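Local coordinates for protein probable fumarate reductase Ifc3 (Shewanella frigidimarina, PDB 1QO8) that reduces fumarate to succinate, essentially in that direction alone, using FAD and four covalently bound c-type hemes, and may take part in electron transport to ferric iron, at residues 108-113 / 286-291; 221-226 / 249-254; 228-231 / 236-239; 508-513 / 556-561. All blocks are in the same frame, centred on the assembly; numbering follows the deposited sequence.

Interaction 1: 108-113 / 286-291; sequences DKIQKA and GAVVHG
With CG1 anti to the backbone N (chi1 -175°) and CG2 anti to the carbonyl carbon, Val-288 spreads its two methyls so that each meets a different residue of helix 107-115. The motif is a helix laid on a mixed beta sheet of the flavoprotein part: strand 284-291 is an inner strand, flanked by 271-278 and 295-301, and Val-288 points from it toward the helix, while the next residue, Val-289, points away. Ile-110 answers with the branch that its own chi1 of -73° sets anti to the backbone N, so that CG2 of Ile-110 and CG2 of Val-288 stand 4.1 Å apart, the two side chains crossing obliquely. Ala-113 lies three residues on, hence on the same helical face, and meets the other methyl with its CB. All three touching residues are buried, and their contact is purely van der Waals. Tyr-296 and Trp-105 also touch Ile-110. The side chain of Val-288 lies about 10 Å from the bound FAD, with the FAD-binding Val-273 on the adjoining strand. The second methyl contact, Ala-113 CB to Val-288 CG1, likewise measures 4.1 Å.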
loop_
_atom_site.group_PDB
_atom_site.type_symbol
_atom_site.label_atom_id
_atom_site.label_comp_id
_atom_site.label_asym_id
_atom_site.label_seq_id
_atom_site.Cartn_x
_atom_site.Cartn_y
_atom_site.Cartn_z
ATOM N N ASP A 108 16.243 10.995 -17.880
ATOM C CA ASP A 108 17.071 12.090 -18.484
ATOM C C ASP A 108 16.311 12.889 -19.509
ATOM O O ASP A 108 16.253 14.141 -19.416
ATOM C CB ASP A 108 18.447 11.454 -18.775
ATOM C CG ASP A 108 19.115 11.182 -17.395
ATOM O OD1 ASP A 108 18.817 11.881 -16.379
ATOM O OD2 ASP A 108 19.934 10.256 -17.189
ATOM N N LYS A 109 15.482 12.280 -20.383
ATOM C CA LYS A 109 14.629 13.064 -21.285
ATOM C C LYS A 109 13.476 13.787 -20.620
ATOM O O LYS A 109 13.007 14.851 -21.056
ATOM C CB LYS A 109 14.036 12.172 -22.392
ATOM C CG LYS A 109 14.954 12.006 -23.575
ATOM C CD LYS A 109 14.609 10.761 -24.380
ATOM C CE LYS A 109 15.731 10.462 -25.365
ATOM N NZ LYS A 109 15.129 9.723 -26.508
ATOM N N ILE A 110 12.991 13.233 -19.510
ATOM C CA ILE A 110 11.938 13.917 -18.757
ATOM C C ILE A 110 12.465 15.213 -18.144
ATOM O O ILE A 110 11.839 16.264 -18.090
ATOM C CB ILE A 110 11.406 12.899 -17.733
ATOM C CG1 ILE A 110 10.559 11.835 -18.484
ATOM C CG2 ILE A 110 10.555 13.555 -16.670
ATOM C CD1 ILE A 110 10.187 10.685 -17.572
ATOM N N GLN A 111 13.622 15.099 -17.496
ATOM C CA GLN A 111 14.387 16.220 -16.942
ATOM C C GLN A 111 14.609 17.349 -17.960
ATOM O O GLN A 111 14.197 18.494 -17.703
ATOM C CB GLN A 111 15.786 15.716 -16.559
ATOM C CG GLN A 111 15.923 15.206 -15.146
ATOM C CD GLN A 111 17.379 15.008 -14.718
ATOM O OE1 GLN A 111 18.187 14.277 -15.317
ATOM N NE2 GLN A 111 17.735 15.664 -13.595
ATOM N N LYS A 112 15.109 16.956 -19.129
ATOM C CA LYS A 112 15.253 17.928 -20.217
ATOM C C LYS A 112 13.960 18.642 -20.541
ATOM O O LYS A 112 13.978 19.880 -20.634
ATOM C CB LYS A 112 15.756 17.237 -21.498
ATOM C CG LYS A 112 17.211 17.474 -21.713
ATOM C CD LYS A 112 18.038 16.280 -22.135
ATOM C CE LYS A 112 19.540 16.620 -22.043
ATOM N NZ LYS A 112 20.348 15.390 -22.309
ATOM N N ALA A 113 12.828 17.906 -20.628
ATOM C CA ALA A 113 11.589 18.601 -21.008
ATOM C C ALA A 113 11.104 19.519 -19.895
ATOM O O ALA A 113 10.486 20.524 -20.226
ATOM C CB ALA A 113 10.447 17.619 -21.360
ATOM N N GLY A 286 1.680 21.100 -14.678
ATOM C CA GLY A 286 1.594 20.575 -16.084
ATOM C C GLY A 286 2.227 19.174 -15.966
ATOM O O GLY A 286 2.196 18.648 -14.852
ATOM N N ALA A 287 2.762 18.615 -17.048
ATOM C CA ALA A 287 3.068 17.182 -16.966
ATOM C C ALA A 287 3.935 16.903 -18.164
ATOM O O ALA A 287 3.750 17.631 -19.143
ATOM C CB ALA A 287 1.701 16.451 -17.142
ATOM N N VAL A 288 4.857 15.980 -18.074
ATOM C CA VAL A 288 5.633 15.548 -19.202
ATOM C C VAL A 288 4.927 14.373 -19.867
ATOM O O VAL A 288 4.534 13.359 -19.228
ATOM C CB VAL A 288 7.021 15.087 -18.741
ATOM C CG1 VAL A 288 7.891 14.741 -19.949
ATOM C CG2 VAL A 288 7.721 16.189 -17.894
ATOM N N VAL A 289 4.753 14.562 -21.160
ATOM C CA VAL A 289 4.198 13.669 -22.130
ATOM C C VAL A 289 5.317 13.038 -22.977
ATOM O O VAL A 289 6.237 13.682 -23.479
ATOM C CB VAL A 289 3.283 14.401 -23.130
ATOM C CG1 VAL A 289 2.656 13.394 -24.111
ATOM C CG2 VAL A 289 2.209 15.163 -22.419
ATOM N N HIS A 290 5.297 11.707 -23.051
ATOM C CA HIS A 290 6.014 10.981 -24.069
ATOM C C HIS A 290 5.085 10.611 -25.217
ATOM O O HIS A 290 4.228 9.743 -25.058
ATOM C CB HIS A 290 6.687 9.769 -23.443
ATOM C CG HIS A 290 7.434 8.995 -24.476
ATOM N ND1 HIS A 290 7.793 7.724 -24.233
ATOM C CD2 HIS A 290 7.884 9.281 -25.720
ATOM C CE1 HIS A 290 8.434 7.213 -25.282
ATOM N NE2 HIS A 290 8.522 8.155 -26.178
ATOM N N GLY A 291 5.249 11.350 -26.324
ATOM C CA GLY A 291 4.472 11.156 -27.527
ATOM C C GLY A 291 5.277 10.200 -28.371
ATOM O O GLY A 291 6.528 10.323 -28.413
#

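Interaction 2: 221-226 / 249-254; sequences LGANLD and GPEIID
A Schellman motif at Gly-222 ends helix 201-220 in the FAD-binding domain, and the chain leaving it, Ala-223 and Asn-224, is caught by the carboxylate of Glu-251 from helix 248-262. Gly-222 has the positive phi (113°) that this motif uses to turn the chain out of the helix. Just beyond it, the N-H of Asn-224 points almost straight at Glu-251, with 2.7 Å between Asn-224 N and Glu-251 OE2 and 172° at the hydrogen. The donor comes to the anti side of the oxygen, a little out of the carboxylate plane. To get there Glu-251 holds CG anti to its backbone N and then bends at chi2 (70°), which brings OE2 to the Asn-224 amide. OE2 of Glu-251 is thereby packed 3.5 Å from CA of Ala-223 and 3.8 Å from CB of Asn-224. As Glu-251 stands in the first turn of its helix, the N-terminal end of the helix would probably favour its negative charge. An alanine here would remove the carboxylate and is likely to leave the Asn-224 N-H without its acceptor, the loop then being less firmly tied to the helix. The Asn-224 side chain leads elsewhere: OD1 accepts from His-243 N and also closes an Asx turn, with Asp-226 N 3.0 Å from Asn-224 OD1 and above the carbonyl plane.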
loop_
_atom_site.group_PDB
_atom_site.type_symbol
_atom_site.label_atom_id
_atom_site.label_comp_id
_atom_site.label_asym_id
_atom_site.label_seq_id
_atom_site.Cartn_x
_atom_site.Cartn_y
_atom_site.Cartn_z
ATOM N N LEU A 221 -26.463 13.284 -24.748
ATOM C CA LEU A 221 -25.442 13.226 -25.764
ATOM C C LEU A 221 -25.857 12.165 -26.751
ATOM O O LEU A 221 -25.025 12.017 -27.629
ATOM C CB LEU A 221 -24.066 12.861 -25.148
ATOM C CG LEU A 221 -23.642 13.753 -23.966
ATOM C CD1 LEU A 221 -22.273 13.393 -23.342
ATOM C CD2 LEU A 221 -23.668 15.236 -24.360
ATOM N N GLY A 222 -26.976 11.431 -26.536
ATOM C CA GLY A 222 -27.351 10.464 -27.544
ATOM C C GLY A 222 -27.260 9.003 -27.102
ATOM O O GLY A 222 -27.574 8.116 -27.917
ATOM N N ALA A 223 -26.793 8.757 -25.874
ATOM C CA ALA A 223 -26.702 7.389 -25.440
ATOM C C ALA A 223 -28.076 6.810 -25.137
ATOM O O ALA A 223 -28.961 7.504 -24.630
ATOM C CB ALA A 223 -25.855 7.238 -24.186
ATOM N N ASN A 224 -28.232 5.534 -25.463
ATOM C CA ASN A 224 -29.449 4.867 -25.001
ATOM C C ASN A 224 -29.119 4.050 -23.735
ATOM O O ASN A 224 -28.279 3.184 -23.744
ATOM C CB ASN A 224 -30.067 4.029 -26.115
ATOM C CG ASN A 224 -31.376 3.380 -25.656
ATOM O OD1 ASN A 224 -31.441 2.511 -24.790
ATOM N ND2 ASN A 224 -32.498 3.790 -26.288
ATOM N N LEU A 225 -29.799 4.259 -22.629
ATOM C CA LEU A 225 -29.710 3.432 -21.429
ATOM C C LEU A 225 -31.132 3.119 -20.956
ATOM O O LEU A 225 -31.500 3.338 -19.813
ATOM C CB LEU A 225 -28.903 4.153 -20.342
ATOM C CG LEU A 225 -27.444 4.540 -20.717
ATOM C CD1 LEU A 225 -26.913 5.530 -19.702
ATOM C CD2 LEU A 225 -26.638 3.257 -20.862
ATOM N N ASP A 226 -31.973 2.570 -21.850
ATOM C CA ASP A 226 -33.344 2.265 -21.444
ATOM C C ASP A 226 -33.566 0.938 -20.751
ATOM O O ASP A 226 -34.659 0.782 -20.153
ATOM C CB ASP A 226 -34.314 2.380 -22.659
ATOM C CG ASP A 226 -34.579 3.813 -23.064
ATOM O OD1 ASP A 226 -34.431 4.820 -22.338
ATOM O OD2 ASP A 226 -34.971 4.031 -24.225
ATOM N N GLY A 249 -20.616 -0.338 -22.374
ATOM C CA GLY A 249 -19.272 0.162 -22.540
ATOM C C GLY A 249 -19.158 0.875 -23.914
ATOM O O GLY A 249 -18.756 2.026 -23.935
ATOM N N PRO A 250 -19.426 0.118 -24.989
ATOM C CA PRO A 250 -19.276 0.617 -26.354
ATOM C C PRO A 250 -20.285 1.721 -26.571
ATOM O O PRO A 250 -19.915 2.808 -27.047
ATOM C CB PRO A 250 -19.573 -0.605 -27.253
ATOM C CG PRO A 250 -19.040 -1.747 -26.404
ATOM C CD PRO A 250 -19.380 -1.370 -24.977
ATOM N N GLU A 251 -21.532 1.535 -26.130
ATOM C CA GLU A 251 -22.476 2.648 -26.200
ATOM C C GLU A 251 -21.882 3.896 -25.553
ATOM O O GLU A 251 -22.071 4.996 -26.097
ATOM C CB GLU A 251 -23.798 2.357 -25.535
ATOM C CG GLU A 251 -24.911 3.336 -25.684
ATOM C CD GLU A 251 -25.550 3.456 -27.037
ATOM O OE1 GLU A 251 -25.118 2.742 -27.977
ATOM O OE2 GLU A 251 -26.456 4.338 -27.119
ATOM N N ILE A 252 -21.468 3.761 -24.274
ATOM C CA ILE A 252 -21.034 4.963 -23.549
ATOM C C ILE A 252 -19.811 5.655 -24.161
ATOM O O ILE A 252 -19.846 6.884 -24.272
ATOM C CB ILE A 252 -20.885 4.730 -22.043
ATOM C CG1 ILE A 252 -22.236 4.440 -21.398
ATOM C CG2 ILE A 252 -20.299 5.969 -21.360
ATOM C CD1 ILE A 252 -22.212 3.949 -19.948
ATOM N N ILE A 253 -18.771 4.986 -24.519
ATOM C CA ILE A 253 -17.523 5.490 -25.072
ATOM C C ILE A 253 -17.802 5.899 -26.526
ATOM O O ILE A 253 -17.227 6.896 -26.932
ATOM C CB ILE A 253 -16.447 4.382 -25.121
ATOM C CG1 ILE A 253 -15.877 4.177 -23.716
ATOM C CG2 ILE A 253 -15.303 4.559 -26.136
ATOM C CD1 ILE A 253 -15.400 5.405 -22.973
ATOM N N ASP A 254 -18.648 5.172 -27.266
ATOM C CA ASP A 254 -19.040 5.684 -28.606
ATOM C C ASP A 254 -19.702 7.046 -28.424
ATOM O O ASP A 254 -19.382 8.027 -29.134
ATOM C CB ASP A 254 -19.900 4.739 -29.434
ATOM C CG ASP A 254 -19.123 3.536 -29.955
ATOM O OD1 ASP A 254 -17.883 3.336 -29.842
ATOM O OD2 ASP A 254 -19.698 2.598 -30.574
#

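Interaction 3: 228-231 / 236-239; sequences LKRS and VDRT
The carbonyl oxygen of Lys-229 takes two amides from the facing segment 236-239: Thr-239 N at 3.0 Å from Lys-229 O, nearly in line with the C=O, and Arg-238 N more weakly at 3.1 Å. Two residues set against one make a classic beta bulge, and Lys-229 N completes the antiparallel hydrogen-bonded pair by donating to Thr-239 O. Beside it runs a salt bridge. Arg-230 NE lies 2.9 Å from Asp-237 OD1, with NH2 adding a weak second bond to the same oxygen; the guanidinium and carboxylate planes stand 80° apart, and Val-236 lies over one guanidinium face. Asp-237 OD2 turns instead to a water, 2.6 Å away. A leucine in place of Asp-237 would probably leave the Arg-230 guanidinium without its counter-charge and freer to swing. A second water ties the segments together through Ser-231 N, Val-236 O, Arg-238 N and Thr-239 OG1. OG1 of Thr-239 also bonds Asn-168, and the Thr-239 side chain lies about 4 Å from the FAD-binding Gly-166. Strands 227-229 and 239-241 form a small sheet with 167-168, while the guanidinium of Arg-238 forms salt bridges with Asp-182 and with Asp-190 of helix 184-194.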
loop_
_atom_site.group_PDB
_atom_site.type_symbol
_atom_site.label_atom_id
_atom_site.label_comp_id
_atom_site.label_asym_id
_atom_site.label_seq_id
_atom_site.Cartn_x
_atom_site.Cartn_y
_atom_site.Cartn_z
ATOM N N LEU A 228 -33.478 -1.804 -17.910
ATOM C CA LEU A 228 -33.305 -1.729 -16.463
ATOM C C LEU A 228 -33.232 -3.135 -15.875
ATOM O O LEU A 228 -34.164 -3.935 -16.033
ATOM C CB LEU A 228 -34.439 -0.953 -15.778
ATOM C CG LEU A 228 -34.337 -0.829 -14.259
ATOM C CD1 LEU A 228 -33.201 0.080 -13.807
ATOM C CD2 LEU A 228 -35.628 -0.281 -13.620
ATOM N N LYS A 229 -32.167 -3.457 -15.167
ATOM C CA LYS A 229 -31.961 -4.736 -14.559
ATOM C C LYS A 229 -31.343 -4.536 -13.155
ATOM O O LYS A 229 -30.946 -3.451 -12.730
ATOM C CB LYS A 229 -30.996 -5.704 -15.294
ATOM C CG LYS A 229 -31.611 -6.266 -16.591
ATOM C CD LYS A 229 -30.805 -7.477 -17.062
ATOM C CE LYS A 229 -31.582 -8.316 -18.077
ATOM N NZ LYS A 229 -31.426 -7.687 -19.435
ATOM N N ARG A 230 -31.320 -5.716 -12.511
ATOM C CA ARG A 230 -30.870 -5.799 -11.170
ATOM C C ARG A 230 -29.467 -6.372 -11.205
ATOM O O ARG A 230 -29.256 -7.303 -11.983
ATOM C CB ARG A 230 -31.754 -6.718 -10.274
ATOM C CG ARG A 230 -31.202 -6.565 -8.835
ATOM C CD ARG A 230 -32.163 -7.049 -7.770
ATOM N NE ARG A 230 -33.487 -6.472 -7.834
ATOM C CZ ARG A 230 -34.484 -6.906 -7.056
ATOM N NH1 ARG A 230 -34.279 -7.894 -6.172
ATOM N NH2 ARG A 230 -35.692 -6.369 -7.123
ATOM N N SER A 231 -28.597 -5.827 -10.358
ATOM C CA SER A 231 -27.273 -6.377 -10.257
ATOM C C SER A 231 -26.999 -6.756 -8.789
ATOM O O SER A 231 -27.605 -6.179 -7.892
ATOM C CB SER A 231 -26.210 -5.309 -10.566
ATOM O OG SER A 231 -26.230 -4.883 -11.901
ATOM N N VAL A 236 -33.031 -3.352 -5.280
ATOM C CA VAL A 236 -33.958 -3.188 -6.388
ATOM C C VAL A 236 -33.176 -2.955 -7.695
ATOM O O VAL A 236 -31.920 -2.870 -7.717
ATOM C CB VAL A 236 -34.929 -2.019 -6.193
ATOM C CG1 VAL A 236 -36.074 -2.167 -7.211
ATOM C CG2 VAL A 236 -35.690 -1.931 -4.870
ATOM N N ASP A 237 -33.885 -2.905 -8.816
ATOM C CA ASP A 237 -33.302 -2.856 -10.145
ATOM C C ASP A 237 -32.810 -1.428 -10.389
ATOM O O ASP A 237 -33.642 -0.556 -10.213
ATOM C CB ASP A 237 -34.375 -3.155 -11.198
ATOM C CG ASP A 237 -34.875 -4.574 -11.141
ATOM O OD1 ASP A 237 -34.803 -5.232 -10.074
ATOM O OD2 ASP A 237 -35.357 -4.980 -12.224
ATOM N N ARG A 238 -31.538 -1.226 -10.625
ATOM C CA ARG A 238 -30.990 0.147 -10.727
ATOM C C ARG A 238 -29.974 0.297 -11.836
ATOM O O ARG A 238 -29.348 1.306 -12.105
ATOM C CB ARG A 238 -30.118 0.226 -9.442
ATOM C CG ARG A 238 -30.315 1.484 -8.656
ATOM C CD ARG A 238 -29.415 1.424 -7.418
ATOM N NE ARG A 238 -30.305 1.500 -6.264
ATOM C CZ ARG A 238 -30.124 0.622 -5.268
ATOM N NH1 ARG A 238 -29.176 -0.309 -5.245
ATOM N NH2 ARG A 238 -30.994 0.695 -4.278
ATOM N N THR A 239 -29.626 -0.744 -12.536
ATOM C CA THR A 239 -28.576 -0.833 -13.533
ATOM C C THR A 239 -29.136 -0.560 -14.926
ATOM O O THR A 239 -29.986 -1.339 -15.356
ATOM C CB THR A 239 -28.018 -2.272 -13.418
ATOM O OG1 THR A 239 -27.545 -2.574 -12.097
ATOM C CG2 THR A 239 -26.875 -2.422 -14.429
HETATM O O HOH W 1 -36.714 -3.471 -13.890
HETATM O O HOH W 2 -29.532 -2.924 -9.626
#

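Interaction 4: 508-513 / 556-561; sequences NTTASV and GDNAAK
Thr-510 and Asn-558 meet where a type I beta turn, Asn-508 to Ala-511, comes up against helix 543-563, their CA atoms 6.6 Å apart. The turn is closed by Ala-511 N donating to Asn-508 O at 2.9 Å, and Asn-508 N in turn donates to Ser-512 O, so the chain doubles back on itself just ahead of strand 512-514. From the helix side, Asn-558 points toward the turn. With chi1 at -63° its CG lies anti to the carbonyl carbon, and the amide is laid against CB and the carbonyl oxygen of Thr-510, the two side chains crossing at about a right angle. Asn-558 ND2 comes within 3.2 Å of Thr-510 O, yet the angle is too poor for a hydrogen bond; that nitrogen instead donates to Ile-554 O, one turn back in its own helix. The rest is van der Waals contact: Thr-510 CB lies 3.7 Å from Asn-558 ND2, and Thr-510 CG2 faces Asn-558 OD1 at 4.0 Å. What joins turn and helix here is packing between one threonine and one asparagine. Both residues are partly exposed, at the surface and away from the FAD, the hemes and the substrate site. Strand 524-526 borders the contact, Phe-525 touching both Asn-558 and Ser-512; Thr-509 reaches helix 201-220, and Ala-560 packs on helix 131-143.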
loop_
_atom_site.group_PDB
_atom_site.type_symbol
_atom_site.label_atom_id
_atom_site.label_comp_id
_atom_site.label_asym_id
_atom_site.label_seq_id
_atom_site.Cartn_x
_atom_site.Cartn_y
_atom_site.Cartn_z
ATOM N N ASN A 508 -11.060 14.389 -2.358
ATOM C CA ASN A 508 -12.178 14.945 -1.606
ATOM C C ASN A 508 -13.440 14.890 -2.446
ATOM O O ASN A 508 -13.487 14.492 -3.610
ATOM C CB ASN A 508 -11.886 16.425 -1.239
ATOM C CG ASN A 508 -12.211 17.311 -2.421
ATOM O OD1 ASN A 508 -11.731 17.375 -3.546
ATOM N ND2 ASN A 508 -13.325 18.063 -2.159
ATOM N N THR A 509 -14.499 15.498 -1.924
ATOM C CA THR A 509 -15.765 15.573 -2.618
ATOM C C THR A 509 -15.729 16.477 -3.817
ATOM O O THR A 509 -16.615 16.250 -4.640
ATOM C CB THR A 509 -16.938 15.963 -1.707
ATOM O OG1 THR A 509 -16.780 17.302 -1.290
ATOM C CG2 THR A 509 -16.915 15.016 -0.520
ATOM N N THR A 510 -14.759 17.369 -3.991
ATOM C CA THR A 510 -14.722 18.133 -5.234
ATOM C C THR A 510 -13.695 17.526 -6.164
ATOM O O THR A 510 -13.312 18.106 -7.170
ATOM C CB THR A 510 -14.410 19.624 -4.965
ATOM O OG1 THR A 510 -13.269 19.630 -4.121
ATOM C CG2 THR A 510 -15.618 20.324 -4.302
ATOM N N ALA A 511 -13.194 16.334 -5.848
ATOM C CA ALA A 511 -12.326 15.541 -6.677
ATOM C C ALA A 511 -10.957 16.177 -6.813
ATOM O O ALA A 511 -10.252 15.880 -7.797
ATOM C CB ALA A 511 -12.872 15.275 -8.088
ATOM N N SER A 512 -10.541 16.961 -5.818
ATOM C CA SER A 512 -9.131 17.295 -5.704
ATOM C C SER A 512 -8.386 16.042 -5.213
ATOM O O SER A 512 -8.949 15.434 -4.282
ATOM C CB SER A 512 -8.922 18.348 -4.586
ATOM O OG SER A 512 -9.190 19.632 -5.133
ATOM N N VAL A 513 -7.202 15.795 -5.770
ATOM C CA VAL A 513 -6.331 14.834 -5.099
ATOM C C VAL A 513 -5.727 15.444 -3.829
ATOM O O VAL A 513 -5.332 16.608 -3.802
ATOM C CB VAL A 513 -5.241 14.402 -6.092
ATOM C CG1 VAL A 513 -4.285 13.404 -5.457
ATOM C CG2 VAL A 513 -5.904 13.740 -7.335
ATOM N N GLY A 556 -13.793 17.579 -13.828
ATOM C CA GLY A 556 -13.683 18.465 -14.981
ATOM C C GLY A 556 -14.283 19.845 -14.657
ATOM O O GLY A 556 -13.632 20.834 -14.970
ATOM N N ASP A 557 -15.396 19.902 -13.981
ATOM C CA ASP A 557 -15.984 21.172 -13.527
ATOM C C ASP A 557 -15.122 21.868 -12.487
ATOM O O ASP A 557 -14.816 23.048 -12.716
ATOM C CB ASP A 557 -17.401 20.948 -13.004
ATOM C CG ASP A 557 -18.132 22.225 -12.631
ATOM O OD1 ASP A 557 -18.482 23.040 -13.509
ATOM O OD2 ASP A 557 -18.340 22.439 -11.426
ATOM N N ASN A 558 -14.621 21.237 -11.441
ATOM C CA ASN A 558 -13.676 21.892 -10.524
ATOM C C ASN A 558 -12.334 22.180 -11.156
ATOM O O ASN A 558 -11.702 23.215 -10.885
ATOM C CB ASN A 558 -13.475 21.085 -9.251
ATOM C CG ASN A 558 -14.799 20.991 -8.500
ATOM O OD1 ASN A 558 -15.166 21.980 -7.881
ATOM N ND2 ASN A 558 -15.541 19.920 -8.523
ATOM N N ALA A 559 -11.845 21.332 -12.071
ATOM C CA ALA A 559 -10.634 21.657 -12.788
ATOM C C ALA A 559 -10.778 22.992 -13.533
ATOM O O ALA A 559 -9.808 23.749 -13.595
ATOM C CB ALA A 559 -10.250 20.572 -13.781
ATOM N N ALA A 560 -11.927 23.230 -14.165
ATOM C CA ALA A 560 -12.121 24.381 -15.034
ATOM C C ALA A 560 -12.280 25.646 -14.180
ATOM O O ALA A 560 -11.648 26.662 -14.467
ATOM C CB ALA A 560 -13.316 24.254 -15.959
ATOM N N LYS A 561 -13.064 25.509 -13.131
ATOM C CA LYS A 561 -13.292 26.569 -12.167
ATOM C C LYS A 561 -11.968 27.046 -11.570
ATOM O O LYS A 561 -11.689 28.252 -11.456
ATOM C CB LYS A 561 -14.305 26.118 -11.103
ATOM C CG LYS A 561 -15.716 26.557 -11.436
ATOM C CD LYS A 561 -16.925 25.851 -10.878
ATOM C CE LYS A 561 -17.035 25.731 -9.377
ATOM N NZ LYS A 561 -18.309 25.108 -8.891
#

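In the fold
In these four contacts chemistry follows place in the fold. Interactions 1, 2 and 4 each set a helix against another element: interaction 1 is wholly buried and apolar, whereas interaction 4 lies at the surface and rests on an amide against a turn. Interactions 2 and 3 are partly buried and polar: the first depends on one carboxylate reaching a backbone amide, the second on strand pairing, a salt bridge and water. These two adjoin in sequence, with centres about 17 Å apart. Helix 201-220 runs into the loop of interaction 2 and touches Thr-509 of interaction 4. Interactions 1 and 3, centres about 45 Å apart, lie on opposite sides of the chain's centre.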